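Local coordinates for protein pngf-ii (Elizabethkingia meningoseptica, PDB 4R4X) that releases N-linked glycans from glycoproteins as a bacterial peptide:N-glycosidase, probably by hydrolysing the bond between sugar and asparagine, at residues D476-S479 with S480-S484; G309-N312 with E313-L317; S202-Q206 with V207-F211. All coordinates share one frame; numbering follows the deposited sequence.

Contact 1 (D476-S479 with S480-S484); sequences DGLS and SSDLS
S479 and D482 grip each other across a single 3-10 turn, residues 480-482, in the loop between strands 449-454 and 493-504. This is the tight part. The backbone N of D482 returns to S479 O (2.9 Å). In the other direction S479 N gives a nearly straight bond to D482 OD2 (3.0 Å, 164°), which it meets from above the carboxylate plane. The D482 carboxylate reaches back over the turn because CG lies beside its own backbone N (chi1 -60°), and OD2 also rests against S479 CB (3.6 Å). The OG of S479 turns off to S471 OG and G472 O, so this serine holds the turn through its backbone and an earlier part of the same loop through its side chain. The entry to the turn is looser. An Asx turn, with D476 OD1 accepting from L478 N (3.0 Å), bends the exposed chain just before it. Side-chain contact on this side is sparse: L478 slants across L483, and the nearest approach of the two leucine side chains is CD1 of L478 to CD2 of L483, 4.0 Å.

Contact 2 (G309-N312 with E313-L317); sequences GHFN and EKIQL
H310 and F311 pack against K314 and I315 where a type I beta turn, G309 to N312, runs straight into the following residues. At its first residue, G309 N donates to N312 OD1 (2.9 Å), meeting it from above the amide plane, while G309 O accepts the N312 N bond that closes the turn. A water also donates to G309 O and accepts from E313 N (3.0 Å), linking the start of the turn to the first residue beyond it. H310 comes next. Its imidazole carries the end of K314 over one face, with K314 CE 3.7 Å from NE2; the lysine chain bends at three successive torsions to get there, and NZ makes a weak hydrogen bond to H310 O (3.4 Å). The same imidazole presents its CD2 to a face of the F311 ring, 3.6 Å above the plane and displaced toward the rim. The histidine thus meets the phenylalanine edge to face, its edge over the F311 ring, and K314 NZ, 5.9 Å from the F311 centroid, can add at most a weak cation-pi attraction. F311 CB meets I315 CD1 (4.1 Å), and the F311 carbonyl O receives weak bonds from both K314 N and I315 N. N312 ends the turn: CG lies beside its backbone N (chi1 -71°), which brings OD1 back to G309, and ND2 passes on to H323 O. I315 O similarly accepts from W322 NE1, so the far limb of the loop holds both halves. The arrangement is a type I beta turn, with a side-chain bond from N312 OD1 back to its first residue, in the long surface loop joining strands 297-303 and 326-331.

Contact 3 (S202-Q206 with V207-F211); sequences SKSDQ and VIQRF
The chain doubles back between D205 and I208, its two limbs running 155° apart, and D205 N closes the bend on I208 O (2.9 Å). The fold-back contains an Asx turn at D205 and leads into 209-211, an outermost strand of an antiparallel sheet within this chain, where it pairs with strand 216-222. D205 uses both carboxylate oxygens. OD1 accepts from V207 N, which defines the Asx turn, and again from I208 N (2.8 Å, 173°), approached from above the carboxylate plane; two backbone donors therefore fix the rotation of the group. A chi1 of 57°, with CG between the backbone N and the carbonyl carbon, folds the carboxylate over the bend. The other oxygen, OD2, takes two guanidinium nitrogens of R210 end-on in a salt bridge, NH2 at 3.0 Å and NH1 at 3.2 Å, both from the same face of the carboxylate. R210 arrives on a chain extended from CG to NE, and a face of its guanidinium lies over I208 CG2. NH1 has a second acid partner in E194 of strand 186-196, so the arginine joins the bend to that neighbouring strand. NH2 also donates to K203 O (2.8 Å), in the carbonyl plane. S202 OG packs against R210 CD at 3.5 Å. S204 OG accepts the backbone bond of R210 N at 2.9 Å, nearly straight.

All three are local contacts within continuous chain; contacts 1 and 2 lie in loops, contact 3 where a loop enters a strand, and none lies wholly in the core. Contact 1 is the most buried, with three buried residues at a 3-10 turn held by a backbone bond and a carboxylate that accepts from a backbone N. Contacts 2 and 3 belong to the surface, and both fall in the N-terminal PNGase F region, whereas contact 1 falls in the C-terminal one. Contacts 1 and 2 nevertheless approach within about 7 Å at their nearest atoms without touching. Aromatic rings and weak lysine contacts mark contact 2; a true salt bridge belongs to contact 3 alone, beside an edge strand.

Contact 1 (D476-S479 with S480-S484)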
loop_
_atom_site.group_PDB
_atom_site.type_symbol
_atom_site.label_atom_id
_atom_site.label_comp_id
_atom_site.label_asym_id
_atom_site.label_seq_id
_atom_site.Cartn_x
_atom_site.Cartn_y
_atom_site.Cartn_z
ATOM N N ASP A 476 29.177 -7.927 24.491
ATOM C CA ASP A 476 29.975 -7.074 23.580
ATOM C C ASP A 476 29.375 -5.704 23.287
ATOM O O ASP A 476 29.951 -4.920 22.514
ATOM C CB ASP A 476 30.264 -7.792 22.246
ATOM C CG ASP A 476 29.005 -8.173 21.475
ATOM O OD1 ASP A 476 27.893 -7.780 21.866
ATOM O OD2 ASP A 476 29.132 -8.859 20.437
ATOM N N GLY A 477 28.207 -5.449 23.862
ATOM C CA GLY A 477 27.495 -4.192 23.711
ATOM C C GLY A 477 26.457 -4.108 22.606
ATOM O O GLY A 477 25.831 -3.053 22.414
ATOM N N LEU A 478 26.326 -5.183 21.843
ATOM C CA LEU A 478 25.354 -5.268 20.758
ATOM C C LEU A 478 24.091 -5.947 21.266
ATOM O O LEU A 478 24.136 -6.705 22.239
ATOM C CB LEU A 478 25.948 -6.084 19.587
ATOM C CG LEU A 478 27.118 -5.380 18.885
ATOM C CD1 LEU A 478 27.887 -6.348 17.947
ATOM C CD2 LEU A 478 26.612 -4.174 18.132
ATOM N N SER A 479 22.990 -5.677 20.579
ATOM C CA SER A 479 21.712 -6.316 20.794
ATOM C C SER A 479 21.437 -7.240 19.615
ATOM O O SER A 479 21.914 -7.005 18.512
ATOM C CB SER A 479 20.628 -5.222 20.914
ATOM O OG SER A 479 19.425 -5.710 21.493
ATOM N N SER A 480 20.679 -8.307 19.841
ATOM C CA SER A 480 20.422 -9.294 18.801
ATOM C C SER A 480 19.867 -8.662 17.533
ATOM O O SER A 480 20.257 -9.062 16.435
ATOM C CB SER A 480 19.465 -10.387 19.293
ATOM O OG SER A 480 19.304 -11.374 18.279
ATOM N N SER A 481 18.997 -7.664 17.679
ATOM C CA SER A 481 18.342 -7.037 16.536
ATOM C C SER A 481 19.300 -6.194 15.677
ATOM O O SER A 481 18.956 -5.846 14.571
ATOM C CB SER A 481 17.109 -6.190 17.008
ATOM O OG SER A 481 17.493 -5.074 17.788
ATOM N N ASP A 482 20.477 -5.857 16.206
ATOM C CA ASP A 482 21.511 -5.119 15.495
ATOM C C ASP A 482 22.311 -5.980 14.507
ATOM O O ASP A 482 22.951 -5.436 13.613
ATOM C CB ASP A 482 22.556 -4.561 16.471
ATOM C CG ASP A 482 21.982 -3.596 17.527
ATOM O OD1 ASP A 482 20.931 -2.957 17.267
ATOM O OD2 ASP A 482 22.646 -3.440 18.587
ATOM N N LEU A 483 22.334 -7.296 14.709
ATOM C CA LEU A 483 23.298 -8.134 14.046
ATOM C C LEU A 483 22.969 -8.360 12.565
ATOM O O LEU A 483 21.798 -8.490 12.186
ATOM C CB LEU A 483 23.411 -9.473 14.753
ATOM C CG LEU A 483 23.747 -9.441 16.244
ATOM C CD1 LEU A 483 23.643 -10.844 16.755
ATOM C CD2 LEU A 483 25.145 -8.880 16.453
ATOM N N SER A 484 24.012 -8.373 11.751
ATOM C CA SER A 484 23.907 -8.636 10.321
ATOM C C SER A 484 23.472 -10.093 10.084
ATOM O O SER A 484 23.893 -11.010 10.804
ATOM C CB SER A 484 25.250 -8.316 9.623
ATOM O OG SER A 484 25.533 -6.922 9.667
#

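Contact 2 (G309-N312 with E313-L317)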
loop_
_atom_site.group_PDB
_atom_site.type_symbol
_atom_site.label_atom_id
_atom_site.label_comp_id
_atom_site.label_asym_id
_atom_site.label_seq_id
_atom_site.Cartn_x
_atom_site.Cartn_y
_atom_site.Cartn_z
ATOM N N GLY A 309 5.447 -3.357 21.612
ATOM C CA GLY A 309 4.189 -3.004 22.219
ATOM C C GLY A 309 4.102 -3.630 23.582
ATOM O O GLY A 309 4.222 -2.930 24.588
ATOM N N HIS A 310 3.963 -4.950 23.614
ATOM C CA HIS A 310 3.774 -5.673 24.876
ATOM C C HIS A 310 4.882 -5.433 25.895
ATOM O O HIS A 310 4.614 -5.217 27.083
ATOM C CB HIS A 310 3.628 -7.161 24.637
ATOM C CG HIS A 310 3.246 -7.930 25.865
ATOM N ND1 HIS A 310 1.940 -8.051 26.292
ATOM C CD2 HIS A 310 4.002 -8.607 26.760
ATOM C CE1 HIS A 310 1.909 -8.769 27.404
ATOM N NE2 HIS A 310 3.146 -9.131 27.696
ATOM N N PHE A 311 6.124 -5.475 25.441
ATOM C CA PHE A 311 7.238 -5.306 26.335
ATOM C C PHE A 311 7.740 -3.857 26.523
ATOM O O PHE A 311 8.715 -3.661 27.224
ATOM C CB PHE A 311 8.385 -6.208 25.854
ATOM C CG PHE A 311 8.099 -7.668 26.032
ATOM C CD1 PHE A 311 7.373 -8.367 25.099
ATOM C CD2 PHE A 311 8.542 -8.340 27.167
ATOM C CE1 PHE A 311 7.086 -9.718 25.281
ATOM C CE2 PHE A 311 8.266 -9.690 27.363
ATOM C CZ PHE A 311 7.536 -10.383 26.407
ATOM N N ASN A 312 7.100 -2.860 25.923
ATOM C CA ASN A 312 7.626 -1.482 25.927
ATOM C C ASN A 312 7.799 -0.900 27.328
ATOM O O ASN A 312 8.835 -0.312 27.628
ATOM C CB ASN A 312 6.740 -0.532 25.134
ATOM C CG ASN A 312 6.805 -0.773 23.632
ATOM O OD1 ASN A 312 7.341 -1.766 23.183
ATOM N ND2 ASN A 312 6.242 0.131 22.875
ATOM N N GLU A 313 6.780 -1.040 28.163
ATOM C CA GLU A 313 6.853 -0.500 29.541
ATOM C C GLU A 313 7.676 -1.403 30.456
ATOM O O GLU A 313 8.168 -0.950 31.486
ATOM C CB GLU A 313 5.454 -0.239 30.125
ATOM C CG GLU A 313 4.605 0.714 29.292
ATOM C CD GLU A 313 3.355 1.243 30.005
ATOM O OE1 GLU A 313 2.867 2.318 29.590
ATOM O OE2 GLU A 313 2.865 0.615 30.977
ATOM N N LYS A 314 7.847 -2.664 30.077
ATOM C CA LYS A 314 8.577 -3.642 30.893
ATOM C C LYS A 314 10.083 -3.542 30.788
ATOM O O LYS A 314 10.793 -3.980 31.680
ATOM C CB LYS A 314 8.243 -5.077 30.469
ATOM C CG LYS A 314 6.767 -5.409 30.413
ATOM C CD LYS A 314 6.549 -6.858 30.809
ATOM C CE LYS A 314 5.369 -7.469 30.090
ATOM N NZ LYS A 314 4.177 -6.579 30.124
ATOM N N ILE A 315 10.565 -3.040 29.660
ATOM C CA ILE A 315 11.979 -2.991 29.383
ATOM C C ILE A 315 12.319 -1.525 29.235
ATOM O O ILE A 315 11.922 -0.891 28.268
ATOM C CB ILE A 315 12.315 -3.790 28.111
ATOM C CG1 ILE A 315 11.936 -5.250 28.328
ATOM C CG2 ILE A 315 13.798 -3.701 27.770
ATOM C CD1 ILE A 315 12.233 -6.133 27.151
ATOM N N GLN A 316 13.007 -0.978 30.231
ATOM C CA GLN A 316 13.380 0.421 30.219
ATOM C C GLN A 316 14.873 0.503 30.043
ATOM O O GLN A 316 15.633 0.000 30.866
ATOM C CB GLN A 316 12.978 1.099 31.534
ATOM C CG GLN A 316 11.515 0.938 31.926
ATOM C CD GLN A 316 11.257 1.501 33.316
ATOM O OE1 GLN A 316 11.276 0.775 34.310
ATOM N NE2 GLN A 316 11.065 2.802 33.393
ATOM N N LEU A 317 15.301 1.118 28.953
ATOM C CA LEU A 317 16.714 1.342 28.702
ATOM C C LEU A 317 16.887 2.823 28.431
ATOM O O LEU A 317 16.144 3.385 27.626
ATOM C CB LEU A 317 17.214 0.503 27.516
ATOM C CG LEU A 317 17.214 -1.035 27.654
ATOM C CD1 LEU A 317 17.462 -1.723 26.316
ATOM C CD2 LEU A 317 18.240 -1.511 28.660
HETATM O O HOH W 1 4.045 -1.977 27.412
#

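Contact 3 (S202-Q206 with V207-F211)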
loop_
_atom_site.group_PDB
_atom_site.type_symbol
_atom_site.label_atom_id
_atom_site.label_comp_id
_atom_site.label_asym_id
_atom_site.label_seq_id
_atom_site.Cartn_x
_atom_site.Cartn_y
_atom_site.Cartn_z
ATOM N N SER A 202 -7.515 -22.342 20.022
ATOM C CA SER A 202 -7.740 -21.619 18.770
ATOM C C SER A 202 -8.621 -22.421 17.822
ATOM O O SER A 202 -8.397 -23.603 17.617
ATOM C CB SER A 202 -6.420 -21.305 18.055
ATOM O OG SER A 202 -6.670 -20.725 16.776
ATOM N N LYS A 203 -9.629 -21.777 17.248
ATOM C CA LYS A 203 -10.440 -22.446 16.232
ATOM C C LYS A 203 -10.987 -21.469 15.204
ATOM O O LYS A 203 -11.046 -20.267 15.439
ATOM C CB LYS A 203 -11.568 -23.271 16.870
ATOM C CG LYS A 203 -12.278 -22.596 18.029
ATOM C CD LYS A 203 -13.062 -23.597 18.876
ATOM C CE LYS A 203 -14.326 -24.098 18.176
ATOM N NZ LYS A 203 -15.315 -23.005 17.928
ATOM N N SER A 204 -11.375 -22.015 14.061
ATOM C CA SER A 204 -11.961 -21.237 12.994
ATOM C C SER A 204 -13.337 -20.718 13.407
ATOM O O SER A 204 -13.981 -21.295 14.286
ATOM C CB SER A 204 -12.083 -22.103 11.763
ATOM O OG SER A 204 -10.810 -22.537 11.335
ATOM N N ASP A 205 -13.767 -19.617 12.800
ATOM C CA ASP A 205 -15.156 -19.147 12.922
ATOM C C ASP A 205 -15.699 -19.038 11.496
ATOM O O ASP A 205 -15.107 -19.567 10.566
ATOM C CB ASP A 205 -15.246 -17.827 13.715
ATOM C CG ASP A 205 -14.386 -16.697 13.113
ATOM O OD1 ASP A 205 -14.611 -16.336 11.937
ATOM O OD2 ASP A 205 -13.503 -16.159 13.819
ATOM N N GLN A 206 -16.832 -18.380 11.299
ATOM C CA GLN A 206 -17.443 -18.408 9.979
ATOM C C GLN A 206 -16.771 -17.514 8.930
ATOM O O GLN A 206 -16.964 -17.723 7.726
ATOM C CB GLN A 206 -18.935 -18.091 10.085
ATOM C CG GLN A 206 -19.831 -19.319 10.210
ATOM C CD GLN A 206 -21.248 -18.971 9.781
ATOM O OE1 GLN A 206 -21.650 -19.213 8.639
ATOM N NE2 GLN A 206 -21.976 -18.320 10.665
ATOM N N VAL A 207 -15.956 -16.559 9.386
ATOM C CA VAL A 207 -15.274 -15.606 8.526
ATOM C C VAL A 207 -13.773 -15.926 8.411
ATOM O O VAL A 207 -13.229 -15.969 7.305
ATOM C CB VAL A 207 -15.471 -14.159 9.049
ATOM C CG1 VAL A 207 -14.737 -13.161 8.172
ATOM C CG2 VAL A 207 -16.949 -13.800 9.100
ATOM N N ILE A 208 -13.119 -16.177 9.541
ATOM C CA ILE A 208 -11.685 -16.483 9.569
ATOM C C ILE A 208 -11.401 -17.948 9.910
ATOM O O ILE A 208 -11.804 -18.438 10.969
ATOM C CB ILE A 208 -10.986 -15.592 10.604
ATOM C CG1 ILE A 208 -11.241 -14.127 10.243
ATOM C CG2 ILE A 208 -9.485 -15.902 10.658
ATOM C CD1 ILE A 208 -10.523 -13.128 11.106
ATOM N N GLN A 209 -10.686 -18.632 9.028
ATOM C CA GLN A 209 -10.189 -19.963 9.316
ATOM C C GLN A 209 -8.826 -19.862 9.989
ATOM O O GLN A 209 -7.995 -18.998 9.631
ATOM C CB GLN A 209 -10.103 -20.778 8.039
ATOM C CG GLN A 209 -11.444 -20.875 7.314
ATOM C CD GLN A 209 -11.306 -21.435 5.912
ATOM O OE1 GLN A 209 -11.606 -20.771 4.924
ATOM N NE2 GLN A 209 -10.876 -22.647 5.826
ATOM N N ARG A 210 -8.583 -20.750 10.943
ATOM C CA ARG A 210 -7.329 -20.731 11.697
ATOM C C ARG A 210 -6.687 -22.097 11.677
ATOM O O ARG A 210 -7.334 -23.102 11.943
ATOM C CB ARG A 210 -7.568 -20.307 13.143
ATOM C CG ARG A 210 -8.328 -19.001 13.279
ATOM C CD ARG A 210 -8.299 -18.446 14.709
ATOM N NE ARG A 210 -8.807 -17.072 14.697
ATOM C CZ ARG A 210 -10.086 -16.735 14.554
ATOM N NH1 ARG A 210 -10.425 -15.453 14.501
ATOM N NH2 ARG A 210 -11.044 -17.668 14.446
ATOM N N PHE A 211 -5.409 -22.142 11.357
ATOM C CA PHE A 211 -4.697 -23.411 11.282
ATOM C C PHE A 211 -3.408 -23.278 12.090
ATOM O O PHE A 211 -3.094 -22.197 12.602
ATOM C CB PHE A 211 -4.371 -23.759 9.831
ATOM C CG PHE A 211 -5.569 -23.811 8.918
ATOM C CD1 PHE A 211 -6.313 -24.994 8.775
ATOM C CD2 PHE A 211 -5.970 -22.686 8.219
ATOM C CE1 PHE A 211 -7.410 -25.030 7.928
ATOM C CE2 PHE A 211 -7.060 -22.716 7.382
ATOM C CZ PHE A 211 -7.791 -23.886 7.244
#